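Local coordinates for protein type I polyketide synthase PikAII (Streptomyces venezuelae, PDB 3QP9) that probably epimerises polyketide intermediates during modular polyketide synthesis, as a C2-type ketoreductase with a Rossmann fold, at residues A[398-406]-A[415-425]; A[435-443]-A[479-490]. One frame throughout, in Å; residues are numbered along the deposited sequence.

Contact 1: residues A[398-406]-A[415-425]; sequences VLFSSVAAI and YAAGTAFLDAL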
ATOM      1  N   VAL A 398     -10.595  -8.749  -7.162  1.00 26.58           N
ATOM      2  CA  VAL A 398     -10.396  -8.720  -5.795  1.00 25.87           C
ATOM      3  C   VAL A 398      -8.941  -8.981  -5.521  1.00 26.12           C
ATOM      4  O   VAL A 398      -8.401 -10.059  -5.815  1.00 27.91           O
ATOM      5  CB  VAL A 398     -11.267  -9.802  -5.056  1.00 25.90           C
ATOM      6  CG1 VAL A 398     -11.082  -9.683  -3.548  1.00 25.24           C
ATOM      7  CG2 VAL A 398     -12.701  -9.640  -5.484  1.00 25.16           C
ATOM      8  N   LEU A 399      -8.268  -7.961  -4.976  1.00 25.44           N
ATOM      9  CA  LEU A 399      -6.840  -8.047  -4.546  1.00 26.24           C
ATOM     10  C   LEU A 399      -6.660  -8.354  -3.078  1.00 27.81           C
ATOM     11  O   LEU A 399      -7.272  -7.701  -2.158  1.00 27.17           O
ATOM     12  CB  LEU A 399      -6.201  -6.672  -4.871  1.00 25.73           C
ATOM     13  CG  LEU A 399      -6.532  -6.180  -6.285  1.00 25.85           C
ATOM     14  CD1 LEU A 399      -5.790  -4.760  -6.600  1.00 27.31           C
ATOM     15  CD2 LEU A 399      -6.052  -7.224  -7.338  1.00 30.08           C
ATOM     16  N   PHE A 400      -5.818  -9.336  -2.806  1.00 30.69           N
ATOM     17  CA  PHE A 400      -5.449  -9.671  -1.426  1.00 30.14           C
ATOM     18  C   PHE A 400      -4.224  -8.849  -1.035  1.00 30.91           C
ATOM     19  O   PHE A 400      -3.132  -9.121  -1.488  1.00 30.44           O
ATOM     20  CB  PHE A 400      -5.170 -11.201  -1.281  1.00 27.45           C
ATOM     21  CG  PHE A 400      -6.434 -12.036  -1.086  1.00 31.14           C
ATOM     22  CD1 PHE A 400      -7.573 -11.784  -1.805  1.00 32.57           C
ATOM     23  CD2 PHE A 400      -6.468 -13.087  -0.158  1.00 27.62           C
ATOM     24  CE1 PHE A 400      -8.721 -12.557  -1.603  1.00 38.90           C
ATOM     25  CE2 PHE A 400      -7.637 -13.849   0.059  1.00 29.54           C
ATOM     26  CZ  PHE A 400      -8.740 -13.603  -0.619  1.00 30.28           C
ATOM     27  N   SER A 401      -4.457  -7.849  -0.159  1.00 30.45           N
ATOM     28  CA  SER A 401      -3.425  -7.010   0.360  1.00 30.51           C
ATOM     29  C   SER A 401      -3.218  -7.394   1.833  1.00 28.69           C
ATOM     30  O   SER A 401      -3.611  -8.492   2.284  1.00 27.70           O
ATOM     31  CB  SER A 401      -3.890  -5.550   0.161  1.00 30.28           C
ATOM     32  OG  SER A 401      -3.095  -4.555   0.804  1.00 32.82           O
ATOM     33  N   SER A 402      -2.651  -6.491   2.613  1.00 29.20           N
ATOM     34  CA  SER A 402      -2.140  -6.868   3.945  1.00 26.61           C
ATOM     35  C   SER A 402      -2.203  -5.667   4.866  1.00 26.76           C
ATOM     36  O   SER A 402      -1.981  -4.552   4.426  1.00 25.35           O
ATOM     37  CB  SER A 402      -0.691  -7.323   3.806  1.00 29.00           C
ATOM     38  OG  SER A 402      -0.015  -7.223   5.035  1.00 27.95           O
ATOM     39  N   VAL A 403      -2.451  -5.917   6.140  1.00 26.60           N
ATOM     40  CA  VAL A 403      -2.341  -4.888   7.143  1.00 29.01           C
ATOM     41  C   VAL A 403      -0.926  -4.178   7.138  1.00 30.41           C
ATOM     42  O   VAL A 403      -0.803  -3.115   7.742  1.00 29.73           O
ATOM     43  CB  VAL A 403      -2.692  -5.398   8.582  1.00 30.55           C
ATOM     44  CG1 VAL A 403      -4.178  -5.894   8.690  1.00 31.30           C
ATOM     45  CG2 VAL A 403      -1.721  -6.552   9.067  1.00 26.40           C
ATOM     46  N   ALA A 404       0.081  -4.739   6.445  1.00 28.17           N
ATOM     47  CA  ALA A 404       1.454  -4.098   6.365  1.00 28.38           C
ATOM     48  C   ALA A 404       1.303  -2.800   5.555  1.00 28.01           C
ATOM     49  O   ALA A 404       1.943  -1.793   5.855  1.00 26.86           O
ATOM     50  CB  ALA A 404       2.472  -5.025   5.693  1.00 29.75           C
ATOM     51  N   ALA A 405       0.333  -2.784   4.656  1.00 26.66           N
ATOM     52  CA  ALA A 405       0.094  -1.610   3.875  1.00 27.47           C
ATOM     53  C   ALA A 405      -0.834  -0.589   4.551  1.00 27.70           C
ATOM     54  O   ALA A 405      -1.002   0.549   4.050  1.00 27.94           O
ATOM     55  CB  ALA A 405      -0.514  -2.045   2.493  1.00 25.25           C
ATOM     56  N   ILE A 406      -1.503  -1.011   5.611  1.00 27.01           N
ATOM     57  CA  ILE A 406      -2.506  -0.175   6.295  1.00 27.51           C
ATOM     58  C   ILE A 406      -1.844   0.603   7.443  1.00 28.96           C
ATOM     59  O   ILE A 406      -1.817   1.829   7.435  1.00 28.51           O
ATOM     60  CB  ILE A 406      -3.599  -1.025   6.858  1.00 26.14           C
ATOM     61  CG1 ILE A 406      -4.363  -1.724   5.680  1.00 26.85           C
ATOM     62  CG2 ILE A 406      -4.609  -0.129   7.696  1.00 26.69           C
ATOM     63  CD1 ILE A 406      -4.969  -0.780   4.597  1.00 24.84           C
ATOM     64  N   TYR A 415       7.249  -5.246   1.740  1.00 32.85           N
ATOM     65  CA  TYR A 415       5.894  -5.889   1.701  1.00 33.05           C
ATOM     66  C   TYR A 415       4.806  -4.813   1.690  1.00 30.66           C
ATOM     67  O   TYR A 415       3.908  -4.859   0.876  1.00 30.32           O
ATOM     68  CB  TYR A 415       5.821  -6.814   2.916  1.00 34.36           C
ATOM     69  CG  TYR A 415       4.604  -7.641   3.072  1.00 39.34           C
ATOM     70  CD1 TYR A 415       3.814  -8.029   1.979  1.00 41.82           C
ATOM     71  CD2 TYR A 415       4.228  -8.051   4.350  1.00 43.69           C
ATOM     72  CE1 TYR A 415       2.648  -8.832   2.188  1.00 44.66           C
ATOM     73  CE2 TYR A 415       3.113  -8.815   4.562  1.00 45.37           C
ATOM     74  CZ  TYR A 415       2.331  -9.220   3.497  1.00 45.97           C
ATOM     75  OH  TYR A 415       1.229 -10.015   3.825  1.00 48.61           O
ATOM     76  N   ALA A 416       4.963  -3.762   2.513  1.00 30.98           N
ATOM     77  CA  ALA A 416       4.051  -2.622   2.544  1.00 28.38           C
ATOM     78  C   ALA A 416       4.027  -1.760   1.269  1.00 28.70           C
ATOM     79  O   ALA A 416       2.952  -1.378   0.774  1.00 28.09           O
ATOM     80  CB  ALA A 416       4.368  -1.744   3.775  1.00 29.04           C
ATOM     81  N   ALA A 417       5.200  -1.451   0.715  1.00 28.79           N
ATOM     82  CA  ALA A 417       5.244  -0.812  -0.595  1.00 28.64           C
ATOM     83  C   ALA A 417       4.382  -1.538  -1.647  1.00 27.98           C
ATOM     84  O   ALA A 417       3.555  -0.908  -2.319  1.00 27.50           O
ATOM     85  CB  ALA A 417       6.765  -0.671  -1.094  1.00 29.72           C
ATOM     86  N   GLY A 418       4.599  -2.860  -1.818  1.00 29.06           N
ATOM     87  CA  GLY A 418       3.953  -3.584  -2.932  1.00 24.45           C
ATOM     88  C   GLY A 418       2.437  -3.687  -2.710  1.00 24.99           C
ATOM     89  O   GLY A 418       1.651  -3.547  -3.606  1.00 23.69           O
ATOM     90  N   THR A 419       2.061  -3.936  -1.459  1.00 25.38           N
ATOM     91  CA  THR A 419       0.706  -4.206  -1.071  1.00 29.23           C
ATOM     92  C   THR A 419      -0.020  -2.849  -1.041  1.00 28.97           C
ATOM     93  O   THR A 419      -1.232  -2.762  -1.388  1.00 26.96           O
ATOM     94  CB  THR A 419       0.899  -5.015   0.226  1.00 32.32           C
ATOM     95  OG1 THR A 419       0.390  -6.334   0.119  1.00 34.86           O
ATOM     96  CG2 THR A 419       0.889  -4.368   1.594  1.00 28.52           C
ATOM     97  N   ALA A 420       0.704  -1.769  -0.705  1.00 26.61           N
ATOM     98  CA  ALA A 420       0.011  -0.437  -0.832  1.00 25.68           C
ATOM     99  C   ALA A 420      -0.343  -0.108  -2.245  1.00 25.27           C
ATOM    100  O   ALA A 420      -1.252   0.703  -2.500  1.00 23.26           O
ATOM    101  CB  ALA A 420       0.832   0.758  -0.185  1.00 27.82           C
ATOM    102  N   PHE A 421       0.325  -0.761  -3.205  1.00 26.47           N
ATOM    103  CA  PHE A 421      -0.022  -0.462  -4.603  1.00 23.79           C
ATOM    104  C   PHE A 421      -1.370  -1.049  -4.895  1.00 24.40           C
ATOM    105  O   PHE A 421      -2.204  -0.405  -5.676  1.00 24.41           O
ATOM    106  CB  PHE A 421       1.005  -1.046  -5.581  1.00 28.39           C
ATOM    107  CG  PHE A 421       0.678  -0.795  -7.026  1.00 28.57           C
ATOM    108  CD1 PHE A 421       1.067   0.408  -7.629  1.00 35.01           C
ATOM    109  CD2 PHE A 421      -0.009  -1.775  -7.775  1.00 31.61           C
ATOM    110  CE1 PHE A 421       0.759   0.655  -8.963  1.00 32.07           C
ATOM    111  CE2 PHE A 421      -0.293  -1.567  -9.042  1.00 32.54           C
ATOM    112  CZ  PHE A 421       0.111  -0.338  -9.682  1.00 33.78           C
ATOM    113  N   LEU A 422      -1.644  -2.245  -4.306  1.00 22.67           N
ATOM    114  CA  LEU A 422      -3.020  -2.893  -4.444  1.00 25.68           C
ATOM    115  C   LEU A 422      -4.136  -2.044  -3.915  1.00 25.88           C
ATOM    116  O   LEU A 422      -5.248  -1.871  -4.569  1.00 26.96           O
ATOM    117  CB  LEU A 422      -3.034  -4.260  -3.732  1.00 25.75           C
ATOM    118  CG  LEU A 422      -1.890  -5.186  -4.045  1.00 26.53           C
ATOM    119  CD1 LEU A 422      -2.055  -6.484  -3.304  1.00 27.11           C
ATOM    120  CD2 LEU A 422      -1.931  -5.502  -5.605  1.00 25.40           C
ATOM    121  N   ASP A 423      -3.929  -1.507  -2.698  1.00 26.58           N
ATOM    122  CA  ASP A 423      -4.930  -0.671  -2.041  1.00 26.36           C
ATOM    123  C   ASP A 423      -5.129   0.603  -2.872  1.00 27.44           C
ATOM    124  O   ASP A 423      -6.244   1.061  -3.081  1.00 28.19           O
ATOM    125  CB  ASP A 423      -4.536  -0.296  -0.614  1.00 27.84           C
ATOM    126  CG  ASP A 423      -4.397  -1.454   0.285  1.00 29.53           C
ATOM    127  OD1 ASP A 423      -3.540  -1.358   1.185  1.00 38.44           O
ATOM    128  OD2 ASP A 423      -5.259  -2.408   0.283  1.00 38.34           O
ATOM    129  N   ALA A 424      -4.074   1.126  -3.463  1.00 27.12           N
ATOM    130  CA  ALA A 424      -4.272   2.293  -4.348  1.00 28.02           C
ATOM    131  C   ALA A 424      -4.989   2.056  -5.641  1.00 28.17           C
ATOM    132  O   ALA A 424      -5.633   2.974  -6.138  1.00 28.53           O
ATOM    133  CB  ALA A 424      -2.912   2.950  -4.707  1.00 26.00           C
ATOM    134  N   LEU A 425      -4.732   0.916  -6.301  1.00 28.24           N
ATOM    135  CA  LEU A 425      -5.525   0.505  -7.497  1.00 29.50           C
ATOM    136  C   LEU A 425      -6.981   0.591  -7.153  1.00 29.95           C
ATOM    137  O   LEU A 425      -7.776   1.061  -7.957  1.00 31.49           O
ATOM    138  CB  LEU A 425      -5.140  -0.905  -7.946  1.00 31.20           C
ATOM    139  CG  LEU A 425      -3.830  -1.147  -8.707  1.00 33.09           C
ATOM    140  CD1 LEU A 425      -3.714  -2.628  -9.027  1.00 35.82           C
ATOM    141  CD2 LEU A 425      -3.737  -0.373 -10.038  1.00 35.65           C
TER
HETATM  142  O   HOH W   1      -2.553   1.097   1.679  1.00 26.99           O

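Contact 2: residues A[435-443]-A[479-490]; sequences TVTSVAWSP and LGHGDTAVTIAD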
ATOM      1  N   THR A 435     -14.423  -3.612 -11.501  1.00 37.94           N
ATOM      2  CA  THR A 435     -14.624  -2.993 -10.223  1.00 36.39           C
ATOM      3  C   THR A 435     -13.585  -3.635  -9.315  1.00 33.79           C
ATOM      4  O   THR A 435     -13.659  -4.842  -9.036  1.00 33.24           O
ATOM      5  CB  THR A 435     -15.974  -3.398  -9.716  1.00 37.83           C
ATOM      6  OG1 THR A 435     -16.980  -2.905 -10.634  1.00 43.12           O
ATOM      7  CG2 THR A 435     -16.211  -2.849  -8.282  1.00 36.72           C
ATOM      8  N   VAL A 436     -12.630  -2.857  -8.838  1.00 31.87           N
ATOM      9  CA  VAL A 436     -11.520  -3.423  -8.004  1.00 30.31           C
ATOM     10  C   VAL A 436     -11.813  -3.291  -6.518  1.00 30.12           C
ATOM     11  O   VAL A 436     -12.240  -2.201  -6.067  1.00 30.65           O
ATOM     12  CB  VAL A 436     -10.242  -2.719  -8.306  1.00 30.12           C
ATOM     13  CG1 VAL A 436      -9.050  -3.262  -7.321  1.00 31.11           C
ATOM     14  CG2 VAL A 436      -9.925  -2.845  -9.797  1.00 30.92           C
ATOM     15  N   THR A 437     -11.635  -4.369  -5.739  1.00 28.20           N
ATOM     16  CA  THR A 437     -11.742  -4.270  -4.282  1.00 26.61           C
ATOM     17  C   THR A 437     -10.379  -4.686  -3.811  1.00 27.72           C
ATOM     18  O   THR A 437      -9.851  -5.662  -4.363  1.00 28.85           O
ATOM     19  CB  THR A 437     -12.838  -5.243  -3.747  1.00 26.52           C
ATOM     20  OG1 THR A 437     -14.140  -4.792  -4.180  1.00 28.02           O
ATOM     21  CG2 THR A 437     -12.866  -5.325  -2.212  1.00 26.45           C
ATOM     22  N   SER A 438      -9.767  -3.935  -2.868  1.00 25.47           N
ATOM     23  CA  SER A 438      -8.590  -4.435  -2.202  1.00 25.35           C
ATOM     24  C   SER A 438      -8.966  -4.796  -0.746  1.00 24.92           C
ATOM     25  O   SER A 438      -9.455  -3.939   0.070  1.00 25.75           O
ATOM     26  CB  SER A 438      -7.486  -3.438  -2.224  1.00 25.11           C
ATOM     27  OG  SER A 438      -6.337  -3.982  -1.577  1.00 27.72           O
ATOM     28  N   VAL A 439      -8.725  -6.030  -0.372  1.00 24.40           N
ATOM     29  CA  VAL A 439      -8.927  -6.356   1.044  1.00 25.82           C
ATOM     30  C   VAL A 439      -7.579  -6.516   1.789  1.00 25.51           C
ATOM     31  O   VAL A 439      -6.732  -7.366   1.438  1.00 27.25           O
ATOM     32  CB  VAL A 439      -9.764  -7.618   1.219  1.00 26.70           C
ATOM     33  CG1 VAL A 439      -9.948  -7.875   2.662  1.00 25.46           C
ATOM     34  CG2 VAL A 439     -11.226  -7.414   0.560  1.00 28.86           C
ATOM     35  N   ALA A 440      -7.358  -5.718   2.839  1.00 24.44           N
ATOM     36  CA  ALA A 440      -6.052  -5.787   3.546  1.00 25.57           C
ATOM     37  C   ALA A 440      -6.230  -6.721   4.724  1.00 26.36           C
ATOM     38  O   ALA A 440      -6.869  -6.391   5.664  1.00 27.49           O
ATOM     39  CB  ALA A 440      -5.666  -4.423   4.038  1.00 23.82           C
ATOM     40  N   TRP A 441      -5.572  -7.863   4.720  1.00 27.63           N
ATOM     41  CA  TRP A 441      -5.776  -8.905   5.712  1.00 27.11           C
ATOM     42  C   TRP A 441      -4.686  -8.947   6.739  1.00 29.47           C
ATOM     43  O   TRP A 441      -3.507  -8.627   6.474  1.00 28.36           O
ATOM     44  CB  TRP A 441      -5.718 -10.252   5.027  1.00 27.57           C
ATOM     45  CG  TRP A 441      -6.785 -10.511   3.981  1.00 25.95           C
ATOM     46  CD1 TRP A 441      -6.628 -10.464   2.606  1.00 26.59           C
ATOM     47  CD2 TRP A 441      -8.103 -11.057   4.204  1.00 26.30           C
ATOM     48  NE1 TRP A 441      -7.788 -10.866   1.986  1.00 26.09           N
ATOM     49  CE2 TRP A 441      -8.681 -11.297   2.934  1.00 26.68           C
ATOM     50  CE3 TRP A 441      -8.823 -11.385   5.358  1.00 23.83           C
ATOM     51  CZ2 TRP A 441     -10.010 -11.827   2.770  1.00 28.62           C
ATOM     52  CZ3 TRP A 441     -10.132 -11.961   5.215  1.00 26.41           C
ATOM     53  CH2 TRP A 441     -10.724 -12.104   3.941  1.00 27.67           C
ATOM     54  N   SER A 442      -5.070  -9.338   7.946  1.00 27.77           N
ATOM     55  CA  SER A 442      -4.089  -9.752   8.883  1.00 29.02           C
ATOM     56  C   SER A 442      -3.799 -11.205   8.583  1.00 28.79           C
ATOM     57  O   SER A 442      -4.572 -11.840   7.895  1.00 28.88           O
ATOM     58  CB  SER A 442      -4.583  -9.520  10.347  1.00 25.64           C
ATOM     59  OG  SER A 442      -5.676 -10.324  10.647  1.00 31.44           O
ATOM     60  N   PRO A 443      -2.668 -11.756   9.090  1.00 30.28           N
ATOM     61  CA  PRO A 443      -2.357 -13.140   8.669  1.00 30.08           C
ATOM     62  C   PRO A 443      -3.372 -14.208   9.019  1.00 30.88           C
ATOM     63  O   PRO A 443      -3.914 -14.234  10.117  1.00 32.37           O
ATOM     64  CB  PRO A 443      -1.023 -13.432   9.431  1.00 30.93           C
ATOM     65  CG  PRO A 443      -0.318 -12.058   9.482  1.00 30.93           C
ATOM     66  CD  PRO A 443      -1.530 -11.107   9.749  1.00 29.78           C
ATOM     67  N   LEU A 479     -17.594  -8.145  -0.139  1.00 25.93           N
ATOM     68  CA  LEU A 479     -17.725  -8.003  -1.626  1.00 26.82           C
ATOM     69  C   LEU A 479     -19.209  -7.802  -1.828  1.00 28.87           C
ATOM     70  O   LEU A 479     -19.654  -7.072  -2.689  1.00 27.57           O
ATOM     71  CB  LEU A 479     -17.254  -9.272  -2.384  1.00 25.09           C
ATOM     72  CG  LEU A 479     -15.749  -9.492  -2.194  1.00 21.73           C
ATOM     73  CD1 LEU A 479     -15.372 -10.857  -2.822  1.00 24.57           C
ATOM     74  CD2 LEU A 479     -14.888  -8.273  -2.804  1.00 22.94           C
ATOM     75  N   GLY A 480     -19.980  -8.485  -0.982  1.00 28.77           N
ATOM     76  CA  GLY A 480     -21.443  -8.490  -1.154  1.00 32.34           C
ATOM     77  C   GLY A 480     -22.016  -7.114  -0.782  1.00 35.40           C
ATOM     78  O   GLY A 480     -23.082  -6.683  -1.296  1.00 34.02           O
ATOM     79  N   HIS A 481     -21.326  -6.423   0.122  1.00 34.59           N
ATOM     80  CA  HIS A 481     -21.775  -5.133   0.521  1.00 37.28           C
ATOM     81  C   HIS A 481     -21.261  -3.946  -0.296  1.00 36.50           C
ATOM     82  O   HIS A 481     -21.704  -2.843  -0.098  1.00 38.23           O
ATOM     83  CB  HIS A 481     -21.754  -5.021   2.041  1.00 40.64           C
ATOM     84  CG  HIS A 481     -22.927  -5.741   2.658  1.00 42.79           C
ATOM     85  ND1 HIS A 481     -23.004  -7.125   2.753  1.00 47.93           N
ATOM     86  CD2 HIS A 481     -24.114  -5.275   3.111  1.00 47.74           C
ATOM     87  CE1 HIS A 481     -24.155  -7.462   3.309  1.00 46.33           C
ATOM     88  NE2 HIS A 481     -24.852  -6.362   3.515  1.00 48.94           N
ATOM     89  N   GLY A 482     -20.464  -4.233  -1.329  1.00 34.94           N
ATOM     90  CA  GLY A 482     -19.985  -3.250  -2.272  1.00 32.41           C
ATOM     91  C   GLY A 482     -18.672  -2.616  -1.823  1.00 33.00           C
ATOM     92  O   GLY A 482     -18.282  -1.631  -2.375  1.00 32.64           O
ATOM     93  N   ASP A 483     -18.000  -3.153  -0.799  1.00 31.72           N
ATOM     94  CA  ASP A 483     -16.704  -2.612  -0.369  1.00 30.76           C
ATOM     95  C   ASP A 483     -15.683  -2.626  -1.488  1.00 30.45           C
ATOM     96  O   ASP A 483     -15.550  -3.651  -2.233  1.00 29.33           O
ATOM     97  CB  ASP A 483     -16.162  -3.464   0.768  1.00 32.08           C
ATOM     98  CG  ASP A 483     -16.866  -3.194   2.106  1.00 35.15           C
ATOM     99  OD1 ASP A 483     -17.457  -2.131   2.261  1.00 42.09           O
ATOM    100  OD2 ASP A 483     -16.841  -4.034   3.005  1.00 44.91           O
ATOM    101  N   THR A 484     -14.929  -1.535  -1.553  1.00 30.06           N
ATOM    102  CA  THR A 484     -13.846  -1.306  -2.492  1.00 31.80           C
ATOM    103  C   THR A 484     -12.489  -1.340  -1.765  1.00 29.59           C
ATOM    104  O   THR A 484     -11.520  -1.804  -2.323  1.00 29.20           O
ATOM    105  CB  THR A 484     -14.116  -0.051  -3.397  1.00 34.68           C
ATOM    106  OG1 THR A 484     -13.175  -0.022  -4.489  1.00 47.13           O
ATOM    107  CG2 THR A 484     -13.942   1.160  -2.672  1.00 29.80           C
ATOM    108  N   ALA A 485     -12.421  -0.953  -0.489  1.00 28.73           N
ATOM    109  CA  ALA A 485     -11.154  -0.981   0.245  1.00 31.19           C
ATOM    110  C   ALA A 485     -11.634  -1.233   1.679  1.00 31.84           C
ATOM    111  O   ALA A 485     -12.422  -0.434   2.213  1.00 33.94           O
ATOM    112  CB  ALA A 485     -10.430   0.351   0.092  1.00 31.18           C
ATOM    113  N   VAL A 486     -11.286  -2.377   2.262  1.00 29.03           N
ATOM    114  CA  VAL A 486     -11.656  -2.663   3.649  1.00 25.44           C
ATOM    115  C   VAL A 486     -10.455  -3.413   4.293  1.00 25.72           C
ATOM    116  O   VAL A 486      -9.710  -4.056   3.601  1.00 25.41           O
ATOM    117  CB  VAL A 486     -12.915  -3.500   3.683  1.00 24.48           C
ATOM    118  CG1 VAL A 486     -12.698  -4.838   2.990  1.00 27.26           C
ATOM    119  CG2 VAL A 486     -13.428  -3.670   5.142  1.00 24.59           C
ATOM    120  N   THR A 487     -10.255  -3.291   5.591  1.00 25.32           N
ATOM    121  CA  THR A 487      -9.235  -4.096   6.325  1.00 24.53           C
ATOM    122  C   THR A 487      -9.987  -5.178   7.153  1.00 25.51           C
ATOM    123  O   THR A 487     -10.876  -4.859   7.904  1.00 25.16           O
ATOM    124  CB  THR A 487      -8.464  -3.225   7.291  1.00 24.60           C
ATOM    125  OG1 THR A 487      -7.755  -2.305   6.512  1.00 26.10           O
ATOM    126  CG2 THR A 487      -7.467  -4.030   8.203  1.00 26.29           C
ATOM    127  N   ILE A 488      -9.535  -6.435   7.084  1.00 25.16           N
ATOM    128  CA  ILE A 488     -10.167  -7.469   7.873  1.00 24.31           C
ATOM    129  C   ILE A 488      -9.050  -7.994   8.780  1.00 25.05           C
ATOM    130  O   ILE A 488      -8.129  -8.611   8.310  1.00 25.01           O
ATOM    131  CB  ILE A 488     -10.656  -8.538   6.983  1.00 23.86           C
ATOM    132  CG1 ILE A 488     -11.696  -7.892   6.026  1.00 25.15           C
ATOM    133  CG2 ILE A 488     -11.408  -9.675   7.875  1.00 25.35           C
ATOM    134  CD1 ILE A 488     -12.351  -8.901   5.140  1.00 33.35           C
ATOM    135  N   ALA A 489      -9.209  -7.814  10.073  1.00 25.06           N
ATOM    136  CA  ALA A 489      -8.172  -8.208  11.001  1.00 26.39           C
ATOM    137  C   ALA A 489      -8.777  -8.453  12.410  1.00 26.68           C
ATOM    138  O   ALA A 489      -9.770  -7.816  12.784  1.00 26.43           O
ATOM    139  CB  ALA A 489      -7.090  -7.104  11.008  1.00 26.46           C
ATOM    140  N   ASP A 490      -8.255  -9.447  13.134  1.00 26.99           N
ATOM    141  CA  ASP A 490      -8.734  -9.786  14.460  1.00 28.62           C
ATOM    142  C   ASP A 490      -7.660  -9.225  15.375  1.00 29.69           C
ATOM    143  O   ASP A 490      -6.579  -9.822  15.484  1.00 28.37           O
ATOM    144  CB  ASP A 490      -8.854 -11.343  14.595  1.00 28.43           C
ATOM    145  CG  ASP A 490      -9.433 -11.760  15.955  1.00 33.25           C
ATOM    146  OD1 ASP A 490      -9.575 -10.875  16.830  1.00 37.63           O
ATOM    147  OD2 ASP A 490      -9.774 -12.943  16.162  1.00 38.31           O
TER

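Contact 1: residues A[398-406]-A[415-425]
The hydroxyls of Ser402 and Tyr415 meet where strand 398-402 ends, with Ser402 OG 3.3 Å from Tyr415 OH. Tyr415 carries CG opposite its backbone N (chi1 -176°), which swings the ring from the helix to the chain turn; there Ala404 CB and Ser402 OG come at it obliquely. In spacing and sequence the two residues match the serine and tyrosine of the short-chain dehydrogenase/reductase active site, so this is probably the corresponding site here. Behind it, an ST turn holds the serine: Ala404 N donates to Ser402 OG at 2.9 Å, and the bond is nearly straight (169°).

Small residues let the turn settle on the helix. Ala405 and Ala416 bring their CA atoms within 4.3 Å of each other, and Ala416 CB sits against Ala404 O. One helical turn on, Thr419 OG1 is buried with no partner in the model. Ser401 OG has three weak, competing acceptors, both Asp423 carboxylate oxygens (OD2 at 3.1 Å) and Thr419 O, and its single proton cannot serve all of them. A carboxylate suits the spot because its two oxygens can each take a donor: Ser438 OG is hydrogen-bonded to OD2, and a water donates to OD1 at 2.7 Å and to Ala405 O, tying helix to turn.

Farther along, the contact is apolar. The side chains of Leu399 and Leu425 cross at about a right angle, CD1 of Leu399 3.8 Å from CD1 of Leu425; Leu399 CD1 also packs on Leu422 CB, while Leu422 CD1 lies against Phe400 O.

Strand and helix axes approach to 7.4 Å and run at 134°, the first half of the beta-alpha-beta unit completed by strand 435-441. Helix 363-386 flanks helix 413-426, touching Tyr415 through Lys373 and Leu422 through Ala377; helix 170-185 meets it at Phe421 and Ala424.

Contact 2: residues A[435-443]-A[479-490]
Trp441 and Ile488 lie side by side on one face of a parallel strand pair, and the isoleucine lays CD1 over one face of the six-membered ring of the indole. Ile488 CD1 stands 4.1 Å from the centroid of that ring of Trp441, a CH-pi contact, while its other branch, CG2, reaches Trp441 CZ3. Val439 CG1 also lies over a face of the indole, offset toward the rim. Trp441 sets CG beside its backbone N (chi1 -63°), laying the ring alongside its neighbour. Ile488 has the shape for two jobs, since CD1 also meets Val439 CG1 at 3.6 Å. Val439 in turn points the same way as Val486, with its CG2 3.8 Å from Val486 CG1. That methyl of Val486 sits between N and the carbonyl carbon (chi1 62°), the less roomy choice for a strand valine, and is thereby turned to Val439. Beta-branched residues suit this face, as they do extended strands generally.

Ala440 and Thr487 pair on the reverse face, Thr487 CG2 resting near Ala440 O. Main-chain bonds alternate between the strands, such as Ala440 N to Val486 O at 3.0 Å.

Before the pairing starts, two threonines join the strand to the turn that follows helix 468-481, which ends in a Schellman motif at Gly482. Thr437 OG1 donates to Asp483 O at 2.7 Å, in the carbonyl plane, while Thr437 CG2 packs on Leu479 CD2. Thr484 OG1 returns a bond to Val436 O at 2.8 Å, close to the carbonyl axis. Asp483 itself forms a salt bridge with Arg29.

Backbone bonds thus run the length of the pair; two threonine hydroxyls add bonds to carbonyls at its start, and the Val439, Trp441, Val486 and Ile488 face adds apolar burial.

Contact 1 and contact 2 are in series along the chain, with centres about 11 Å apart, and they meet in one sheet, where strands 396-402 and 435-441 are neighbours. A probable backbone bond from Ser401 N to Val439 O (2.8 Å) stitches them, and a probable side-chain hydrogen bond between Asp423 OD2 and Ser438 OG (2.7 Å) ties the helix of contact 1 to the strand of contact 2. On the other face Phe400 CD2 packs 3.4 Å from Trp441 NE1. The presumed Ser402-Tyr415 site belongs to contact 1; contact 2 adds strand 435-441 next to 396-402, then strand 485-488 beyond it.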